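Local coordinates for putative sugar ABC transporter, substrate-binding protein (Clostridium phytofermentans, PDB 4WZZ) that binds L-rhamnose in its cleft and probably serves as the sugar-capturing subunit of an ABC importer, at residues A[168-173]-A[293-298]; A[178-183]-A[211-216]; A[230-235]-A[256-261]. All coordinates share one frame; numbering follows the deposited sequence.

Contact 1: residues A[168-173]-A[293-298]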
loop_
_atom_site.group_PDB
_atom_site.type_symbol
_atom_site.label_atom_id
_atom_site.label_comp_id
_atom_site.label_asym_id
_atom_site.label_seq_id
_atom_site.Cartn_x
_atom_site.Cartn_y
_atom_site.Cartn_z
HETATM N N MSE A 168 2.518 -9.089 12.625
HETATM C CA MSE A 168 2.943 -10.291 13.353
HETATM C C MSE A 168 2.350 -10.295 14.753
HETATM O O MSE A 168 1.903 -11.336 15.234
HETATM C CB MSE A 168 4.459 -10.434 13.423
HETATM C CG MSE A 168 5.107 -10.893 12.123
HETATM SE SE MSE A 168 4.262 -12.507 11.326
HETATM C CE MSE A 168 4.191 -13.640 12.920
ATOM N N ASP A 169 2.361 -9.144 15.417
ATOM C CA ASP A 169 1.794 -9.055 16.764
ATOM C C ASP A 169 0.295 -9.306 16.717
ATOM O O ASP A 169 -0.243 -9.955 17.615
ATOM C CB ASP A 169 2.107 -7.707 17.418
ATOM C CG ASP A 169 3.573 -7.587 17.857
ATOM O OD1 ASP A 169 4.232 -8.635 18.051
ATOM O OD2 ASP A 169 4.076 -6.444 18.006
ATOM N N ALA A 170 -0.382 -8.848 15.657
ATOM C CA ALA A 170 -1.791 -9.139 15.485
ATOM C C ALA A 170 -2.042 -10.619 15.344
ATOM O O ALA A 170 -2.927 -11.184 15.994
ATOM C CB ALA A 170 -2.364 -8.395 14.276
ATOM N N ILE A 171 -1.257 -11.283 14.505
ATOM C CA ILE A 171 -1.429 -12.727 14.333
ATOM C C ILE A 171 -1.212 -13.462 15.655
ATOM O O ILE A 171 -1.982 -14.344 16.018
ATOM C CB ILE A 171 -0.497 -13.269 13.238
ATOM C CG1 ILE A 171 -0.899 -12.713 11.854
ATOM C CG2 ILE A 171 -0.530 -14.776 13.216
ATOM C CD1 ILE A 171 0.290 -12.555 10.914
ATOM N N LEU A 172 -0.173 -13.072 16.383
ATOM C CA LEU A 172 0.156 -13.728 17.634
ATOM C C LEU A 172 -1.006 -13.587 18.629
ATOM O O LEU A 172 -1.339 -14.516 19.349
ATOM C CB LEU A 172 1.443 -13.138 18.217
ATOM C CG LEU A 172 1.903 -13.787 19.527
ATOM C CD1 LEU A 172 2.297 -15.240 19.300
ATOM C CD2 LEU A 172 3.048 -13.010 20.131
ATOM N N ASP A 173 -1.585 -12.395 18.676
ATOM C CA ASP A 173 -2.692 -12.101 19.577
ATOM C C ASP A 173 -3.941 -12.862 19.173
ATOM O O ASP A 173 -4.521 -13.618 19.954
ATOM C CB ASP A 173 -2.965 -10.594 19.546
ATOM C CG ASP A 173 -4.150 -10.193 20.405
ATOM O OD1 ASP A 173 -4.381 -10.826 21.466
ATOM O OD2 ASP A 173 -4.838 -9.229 20.032
ATOM N N TYR A 293 -9.317 -6.764 14.421
ATOM C CA TYR A 293 -8.689 -5.486 14.115
ATOM C C TYR A 293 -7.746 -5.656 12.949
ATOM O O TYR A 293 -7.362 -6.780 12.579
ATOM C CB TYR A 293 -7.958 -4.864 15.314
ATOM C CG TYR A 293 -6.883 -5.721 15.969
ATOM C CD1 TYR A 293 -7.195 -6.582 17.011
ATOM C CD2 TYR A 293 -5.548 -5.623 15.583
ATOM C CE1 TYR A 293 -6.222 -7.339 17.638
ATOM C CE2 TYR A 293 -4.552 -6.379 16.229
ATOM C CZ TYR A 293 -4.908 -7.235 17.245
ATOM O OH TYR A 293 -3.958 -8.011 17.895
HETATM N N MSE A 294 -7.445 -4.526 12.325
HETATM C CA MSE A 294 -6.532 -4.511 11.179
HETATM C C MSE A 294 -5.848 -3.147 11.150
HETATM O O MSE A 294 -6.021 -2.343 12.074
HETATM C CB MSE A 294 -7.294 -4.818 9.894
HETATM C CG MSE A 294 -8.476 -3.934 9.643
HETATM SE SE MSE A 294 -7.921 -2.327 8.688
HETATM C CE MSE A 294 -9.746 -1.564 8.332
ATOM N N PHE A 295 -5.036 -2.894 10.128
ATOM C CA PHE A 295 -4.255 -1.664 10.071
ATOM C C PHE A 295 -4.316 -1.028 8.702
ATOM O O PHE A 295 -4.472 -1.696 7.687
ATOM C CB PHE A 295 -2.776 -1.954 10.387
ATOM C CG PHE A 295 -2.575 -2.650 11.695
ATOM C CD1 PHE A 295 -2.727 -4.020 11.785
ATOM C CD2 PHE A 295 -2.253 -1.936 12.838
ATOM C CE1 PHE A 295 -2.582 -4.666 12.987
ATOM C CE2 PHE A 295 -2.093 -2.605 14.041
ATOM C CZ PHE A 295 -2.266 -3.947 14.103
ATOM N N LEU A 296 -4.141 0.285 8.671
ATOM C CA LEU A 296 -3.837 0.945 7.412
ATOM C C LEU A 296 -3.187 2.281 7.733
ATOM O O LEU A 296 -2.358 2.358 8.652
ATOM C CB LEU A 296 -5.094 1.065 6.525
ATOM C CG LEU A 296 -4.793 1.160 5.015
ATOM C CD1 LEU A 296 -4.390 -0.198 4.451
ATOM C CD2 LEU A 296 -5.990 1.746 4.245
ATOM N N TRP A 297 -3.573 3.309 6.988
ATOM C CA TRP A 297 -2.965 4.643 6.957
ATOM C C TRP A 297 -3.907 5.395 6.039
ATOM O O TRP A 297 -4.783 4.786 5.433
ATOM C CB TRP A 297 -1.524 4.623 6.378
ATOM C CG TRP A 297 -1.507 3.963 5.065
ATOM C CD1 TRP A 297 -1.853 4.493 3.868
ATOM C CD2 TRP A 297 -1.197 2.591 4.833
ATOM N NE1 TRP A 297 -1.763 3.539 2.885
ATOM C CE2 TRP A 297 -1.374 2.352 3.457
ATOM C CE3 TRP A 297 -0.781 1.548 5.655
ATOM C CZ2 TRP A 297 -1.147 1.097 2.883
ATOM C CZ3 TRP A 297 -0.539 0.316 5.084
ATOM C CH2 TRP A 297 -0.739 0.095 3.714
ATOM N N ASN A 298 -3.755 6.709 5.913
ATOM C CA ASN A 298 -4.692 7.460 5.108
ATOM C C ASN A 298 -4.226 7.521 3.657
ATOM O O ASN A 298 -3.244 8.204 3.358
ATOM C CB ASN A 298 -4.869 8.875 5.686
ATOM C CG ASN A 298 -5.958 9.663 4.988
ATOM O OD1 ASN A 298 -6.195 9.500 3.794
ATOM N ND2 ASN A 298 -6.617 10.557 5.731
#

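Contact 2: residues A[178-183]-A[211-216]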
loop_
_atom_site.group_PDB
_atom_site.type_symbol
_atom_site.label_atom_id
_atom_site.label_comp_id
_atom_site.label_asym_id
_atom_site.label_seq_id
_atom_site.Cartn_x
_atom_site.Cartn_y
_atom_site.Cartn_z
ATOM N N SER A 178 -0.545 -19.429 19.197
ATOM C CA SER A 178 -0.027 -20.587 18.464
ATOM C C SER A 178 -0.948 -20.923 17.312
ATOM O O SER A 178 -2.104 -20.513 17.282
ATOM C CB SER A 178 0.049 -21.806 19.371
ATOM O OG SER A 178 -1.243 -22.152 19.815
ATOM N N GLY A 179 -0.432 -21.695 16.378
ATOM C CA GLY A 179 -1.261 -22.200 15.298
ATOM C C GLY A 179 -0.794 -21.817 13.919
ATOM O O GLY A 179 0.156 -21.043 13.749
ATOM N N ASP A 180 -1.509 -22.348 12.932
ATOM C CA ASP A 180 -1.180 -22.130 11.539
ATOM C C ASP A 180 -1.792 -20.837 11.044
ATOM O O ASP A 180 -2.892 -20.444 11.461
ATOM C CB ASP A 180 -1.715 -23.268 10.689
ATOM C CG ASP A 180 -1.041 -24.595 10.960
ATOM O OD1 ASP A 180 0.120 -24.646 11.417
ATOM O OD2 ASP A 180 -1.699 -25.608 10.690
ATOM N N TRP A 181 -1.074 -20.149 10.162
ATOM C CA TRP A 181 -1.611 -18.963 9.539
ATOM C C TRP A 181 -1.092 -18.893 8.109
ATOM O O TRP A 181 -0.172 -19.620 7.723
ATOM C CB TRP A 181 -1.275 -17.707 10.342
ATOM C CG TRP A 181 0.191 -17.375 10.433
ATOM C CD1 TRP A 181 1.131 -17.993 11.203
ATOM C CD2 TRP A 181 0.868 -16.343 9.721
ATOM N NE1 TRP A 181 2.355 -17.390 11.021
ATOM C CE2 TRP A 181 2.214 -16.365 10.128
ATOM C CE3 TRP A 181 0.455 -15.377 8.802
ATOM C CZ2 TRP A 181 3.163 -15.481 9.609
ATOM C CZ3 TRP A 181 1.381 -14.486 8.321
ATOM C CH2 TRP A 181 2.728 -14.551 8.718
ATOM N N ALA A 182 -1.742 -18.065 7.306
ATOM C CA ALA A 182 -1.386 -17.923 5.906
ATOM C C ALA A 182 -1.450 -16.462 5.485
ATOM O O ALA A 182 -2.152 -15.662 6.088
ATOM C CB ALA A 182 -2.318 -18.757 5.022
ATOM N N VAL A 183 -0.685 -16.127 4.448
ATOM C CA VAL A 183 -0.767 -14.810 3.837
ATOM C C VAL A 183 -1.563 -14.883 2.544
ATOM O O VAL A 183 -1.307 -15.736 1.686
ATOM C CB VAL A 183 0.615 -14.275 3.478
ATOM C CG1 VAL A 183 0.491 -12.986 2.674
ATOM C CG2 VAL A 183 1.458 -14.103 4.766
ATOM N N LYS A 211 5.584 -20.629 18.250
ATOM C CA LYS A 211 4.458 -21.572 18.148
ATOM C C LYS A 211 3.503 -21.282 17.008
ATOM O O LYS A 211 2.516 -22.000 16.835
ATOM C CB LYS A 211 3.662 -21.599 19.446
ATOM C CG LYS A 211 4.454 -22.098 20.641
ATOM C CD LYS A 211 3.875 -21.535 21.924
ATOM C CE LYS A 211 3.134 -22.572 22.722
ATOM N NZ LYS A 211 4.003 -23.198 23.760
ATOM N N LEU A 212 3.779 -20.224 16.239
ATOM C CA LEU A 212 3.034 -19.928 15.020
ATOM C C LEU A 212 3.686 -20.652 13.859
ATOM O O LEU A 212 4.897 -20.858 13.855
ATOM C CB LEU A 212 3.049 -18.421 14.756
ATOM C CG LEU A 212 2.364 -17.530 15.791
ATOM C CD1 LEU A 212 2.538 -16.055 15.442
ATOM C CD2 LEU A 212 0.888 -17.874 15.872
ATOM N N ASN A 213 2.891 -21.053 12.876
ATOM C CA ASN A 213 3.429 -21.682 11.681
ATOM C C ASN A 213 2.825 -21.048 10.437
ATOM O O ASN A 213 1.624 -21.144 10.206
ATOM C CB ASN A 213 3.158 -23.174 11.699
ATOM C CG ASN A 213 3.700 -23.878 10.462
ATOM O OD1 ASN A 213 4.908 -23.848 10.185
ATOM N ND2 ASN A 213 2.813 -24.508 9.707
ATOM N N LEU A 214 3.668 -20.397 9.645
ATOM C CA LEU A 214 3.255 -19.813 8.377
ATOM C C LEU A 214 3.184 -20.910 7.323
ATOM O O LEU A 214 4.208 -21.526 6.985
ATOM C CB LEU A 214 4.240 -18.724 7.946
ATOM C CG LEU A 214 3.972 -18.136 6.561
ATOM C CD1 LEU A 214 2.533 -17.581 6.401
ATOM C CD2 LEU A 214 4.987 -17.053 6.257
ATOM N N ILE A 215 1.984 -21.190 6.823
ATOM C CA ILE A 215 1.813 -22.280 5.857
ATOM C C ILE A 215 2.218 -21.889 4.455
ATOM O O ILE A 215 2.556 -22.747 3.653
ATOM C CB ILE A 215 0.388 -22.858 5.854
ATOM C CG1 ILE A 215 -0.603 -21.884 5.245
ATOM C CG2 ILE A 215 -0.018 -23.246 7.257
ATOM C CD1 ILE A 215 -2.029 -22.429 5.223
ATOM N N GLY A 216 2.184 -20.598 4.157
ATOM C CA GLY A 216 2.602 -20.124 2.867
ATOM C C GLY A 216 1.923 -18.854 2.440
ATOM O O GLY A 216 1.093 -18.300 3.176
#

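Contact 3: residues A[230-235]-A[256-261]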
loop_
_atom_site.group_PDB
_atom_site.type_symbol
_atom_site.label_atom_id
_atom_site.label_comp_id
_atom_site.label_asym_id
_atom_site.label_seq_id
_atom_site.Cartn_x
_atom_site.Cartn_y
_atom_site.Cartn_z
ATOM N N GLN A 230 -8.693 -17.644 -3.860
ATOM C CA GLN A 230 -7.505 -18.008 -3.088
ATOM C C GLN A 230 -7.828 -18.188 -1.610
ATOM O O GLN A 230 -7.213 -19.008 -0.948
ATOM C CB GLN A 230 -6.369 -17.006 -3.294
ATOM C CG GLN A 230 -5.783 -17.064 -4.696
ATOM C CD GLN A 230 -5.299 -18.447 -5.084
ATOM O OE1 GLN A 230 -4.580 -19.104 -4.342
ATOM N NE2 GLN A 230 -5.728 -18.912 -6.253
ATOM N N THR A 231 -8.793 -17.441 -1.083
ATOM C CA THR A 231 -9.228 -17.673 0.290
ATOM C C THR A 231 -9.790 -19.085 0.414
ATOM O O THR A 231 -9.478 -19.786 1.370
ATOM C CB THR A 231 -10.275 -16.628 0.763
ATOM O OG1 THR A 231 -9.698 -15.325 0.662
ATOM C CG2 THR A 231 -10.677 -16.872 2.221
ATOM N N GLU A 232 -10.617 -19.507 -0.538
ATOM C CA GLU A 232 -11.147 -20.882 -0.526
ATOM C C GLU A 232 -10.014 -21.898 -0.617
ATOM O O GLU A 232 -10.050 -22.935 0.046
ATOM C CB GLU A 232 -12.144 -21.107 -1.674
ATOM C CG GLU A 232 -13.420 -20.289 -1.479
ATOM C CD GLU A 232 -14.587 -20.771 -2.324
ATOM O OE1 GLU A 232 -14.697 -20.342 -3.488
ATOM O OE2 GLU A 232 -15.387 -21.585 -1.817
ATOM N N ALA A 233 -8.997 -21.580 -1.420
ATOM C CA ALA A 233 -7.843 -22.467 -1.572
ATOM C C ALA A 233 -7.066 -22.595 -0.272
ATOM O O ALA A 233 -6.605 -23.695 0.065
ATOM C CB ALA A 233 -6.915 -21.960 -2.681
ATOM N N ILE A 234 -6.885 -21.473 0.434
ATOM C CA ILE A 234 -6.248 -21.488 1.747
ATOM C C ILE A 234 -7.006 -22.436 2.703
ATOM O O ILE A 234 -6.415 -23.306 3.365
ATOM C CB ILE A 234 -6.173 -20.079 2.358
ATOM C CG1 ILE A 234 -5.147 -19.238 1.586
ATOM C CG2 ILE A 234 -5.844 -20.161 3.849
ATOM C CD1 ILE A 234 -5.230 -17.779 1.870
ATOM N N LEU A 235 -8.321 -22.278 2.744
ATOM C CA LEU A 235 -9.166 -23.046 3.650
ATOM C C LEU A 235 -9.137 -24.542 3.314
ATOM O O LEU A 235 -9.141 -25.387 4.208
ATOM C CB LEU A 235 -10.600 -22.502 3.604
ATOM C CG LEU A 235 -10.806 -21.103 4.192
ATOM C CD1 LEU A 235 -12.202 -20.604 3.880
ATOM C CD2 LEU A 235 -10.552 -21.048 5.688
ATOM N N ALA A 256 -12.793 -11.612 3.923
ATOM C CA ALA A 256 -13.873 -11.404 4.896
ATOM C C ALA A 256 -15.212 -11.903 4.371
ATOM O O ALA A 256 -16.010 -12.533 5.106
ATOM C CB ALA A 256 -13.966 -9.944 5.262
ATOM N N LYS A 257 -15.476 -11.614 3.111
ATOM C CA LYS A 257 -16.713 -12.025 2.465
ATOM C C LYS A 257 -16.832 -13.543 2.437
ATOM O O LYS A 257 -17.869 -14.097 2.781
ATOM C CB LYS A 257 -16.791 -11.455 1.042
ATOM C CG LYS A 257 -18.031 -11.875 0.259
ATOM C CD LYS A 257 -19.332 -11.464 0.948
ATOM C CE LYS A 257 -20.522 -11.372 -0.029
ATOM N NZ LYS A 257 -20.836 -12.665 -0.708
ATOM N N VAL A 258 -15.750 -14.211 2.063
ATOM C CA VAL A 258 -15.710 -15.668 2.031
ATOM C C VAL A 258 -15.909 -16.259 3.428
ATOM O O VAL A 258 -16.707 -17.174 3.609
ATOM C CB VAL A 258 -14.378 -16.174 1.395
ATOM C CG1 VAL A 258 -14.230 -17.684 1.545
ATOM C CG2 VAL A 258 -14.292 -15.776 -0.075
ATOM N N LEU A 259 -15.200 -15.744 4.429
ATOM C CA LEU A 259 -15.329 -16.308 5.780
ATOM C C LEU A 259 -16.744 -16.105 6.304
ATOM O O LEU A 259 -17.294 -16.977 6.983
ATOM C CB LEU A 259 -14.325 -15.675 6.737
ATOM C CG LEU A 259 -12.851 -15.949 6.429
ATOM C CD1 LEU A 259 -12.008 -15.215 7.458
ATOM C CD2 LEU A 259 -12.544 -17.452 6.404
ATOM N N GLN A 260 -17.349 -14.967 5.987
ATOM C CA GLN A 260 -18.733 -14.732 6.402
ATOM C C GLN A 260 -19.674 -15.696 5.697
ATOM O O GLN A 260 -20.545 -16.322 6.330
ATOM C CB GLN A 260 -19.150 -13.288 6.123
ATOM C CG GLN A 260 -20.525 -12.929 6.639
ATOM C CD GLN A 260 -20.887 -11.493 6.304
ATOM O OE1 GLN A 260 -20.811 -10.603 7.150
ATOM N NE2 GLN A 260 -21.265 -11.258 5.058
ATOM N N ASP A 261 -19.521 -15.835 4.385
ATOM C CA ASP A 261 -20.419 -16.710 3.628
ATOM C C ASP A 261 -20.327 -18.159 4.098
ATOM O O ASP A 261 -21.329 -18.875 4.110
ATOM C CB ASP A 261 -20.120 -16.651 2.130
ATOM C CG ASP A 261 -20.611 -15.364 1.478
ATOM O OD1 ASP A 261 -21.389 -14.600 2.101
ATOM O OD2 ASP A 261 -20.202 -15.121 0.322
#

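Contact 1: residues A[168-173]-A[293-298]
Tyr293, just before strand 294-296, reaches Ala170 and Asp173 on helix 160-174, in the C-terminal lobe of a two-lobed periplasmic binding protein fold. Its CG sits between the backbone N and the carbonyl carbon (chi1 56°), and this turn sends the ring toward the helix. Followed outward from CB, the ring meets the helix only along its far half. CE2 lies 3.6 Å from Ala170 CB, which approaches the ring obliquely. On the other flank CE1 passes Asp173 OD2 at 3.3 Å. CZ lies 3.4 Å from Asp173 OD2, and the hydroxyl OH donates a short 2.6 Å hydrogen bond to that same OD2. The carboxylate oxygen comes in at the ring edge, and the carboxylate and ring planes are only 28° apart. Asp173 OD2 accepts through its anti lone pair. Outside the contact, Lys358 makes a cation-pi interaction with Tyr293, so the ring is held by more than its hydroxyl. Two residues on, Phe295 points toward the helix and also packs on Ala166 and Leu167, while Trp297 farther along the segment touches the bound rhamnose. Phe295 offers Ala170 its edge, CE1 standing 4.0 Å from Ala170 CB.

Contact 2: residues A[178-183]-A[211-216]
Five backbone hydrogen bonds tie Gly179, Trp181 and Val183 to segment 211-216 in a parallel ladder. The straightest runs from Ile215 N to Trp181 O, 2.8 Å long with 176° at the hydrogen; Trp181 N in turn donates to Asn213 O at 2.9 Å. One side-chain bond joins them: Asn213 ND2 donates a hydrogen bond to Asp180 OD1 over 3.2 Å, lying well above the carboxylate plane, with the two side chains side by side and their planes 64° apart. Asp180 OD2 is also close to Asp238 OD2, a like-charge approach that the amide may partly offset. The two strands belong to a beta-alpha-beta unit, with helix 191-203 linking edge strand 212-219 to strand 179-185. Trp181 and Leu214 occupy the other face of the sheet. A chi1 of 64° tucks Trp181 CG over the backbone and leans the indole across the neighbouring strand, where Leu214 CD1 sits 3.6 Å from the centroid of its six-membered ring, straight over the face, in a CH-pi contact. Farther along, Ala182 CB meets Ile215 CG1 at 3.6 Å. The Asp180 face thus mixes an amide-carboxylate bond with apolar packing, whereas the Trp181 face is apolar: Trp181 and Leu212 pack on helix 160-174.

Contact 3: residues A[230-235]-A[256-261]
Thr231 and Val258 each turn a methyl anti to the backbone N, CG2 at Thr231 and CG1 at Val258 (chi1 171°), and the two methyls meet at 3.7 Å. The two side chains run antiparallel alongside each other, bringing Thr231 CG2 to 3.9 Å from Val258 CB as well. Thr231 OG1 is turned to its own helix and bonds to the carbonyl of Ser227, so the threonine presents its methyl to the neighbour. Val258 CG1 is also approached by the CG methylene of Glu232, 4.1 Å away, the glutamate lying roughly perpendicular to the valine; beyond it the glutamate chain extends to a salt bridge with Lys262. Helices 224-237 and 249-261 are neighbours in the alternating beta-alpha layout of the C-terminal lobe, joined through strand 243-246 of its parallel sheet. The axes of segments 230-235 and 256-261 pass 9.8 Å apart, at a crossing angle of -56°. One turn after Thr231, Leu235 meets Leu259 at a slant. Leu235 CD1 lies 4.1 Å from Leu259 CD2, and Leu235 CD2 is 4.2 Å from the same Leu259 CD2. Ile234 packs on Leu184 of strand 179-185, while Leu235 also touches Leu264 in the loop following helix 249-261.

Overall arrangement
All three contacts belong to the lobe built on the four-stranded parallel sheet. Contact 2, partly buried, joins two strands of that sheet and is chiefly backbone hydrogen bonding, whereas contact 1 joins a helix to a short strand outside that sheet and contact 3 joins two helices. Contact 3 is largely buried and wholly apolar between its segments; contact 1, partly buried, mixes buried alanine and phenylalanine with a tyrosine-aspartate bond at the exposed Asp173. Contacts 1 and 2 share an apolar layer, where Ile171 CD1 lies 3.4 Å from Trp181 CZ3. Contact 2 reaches contact 3 where Ala182 CB lies 4.0 Å from Ile234 CG2, while contacts 1 and 3 stay about 9 Å apart at their nearest atoms.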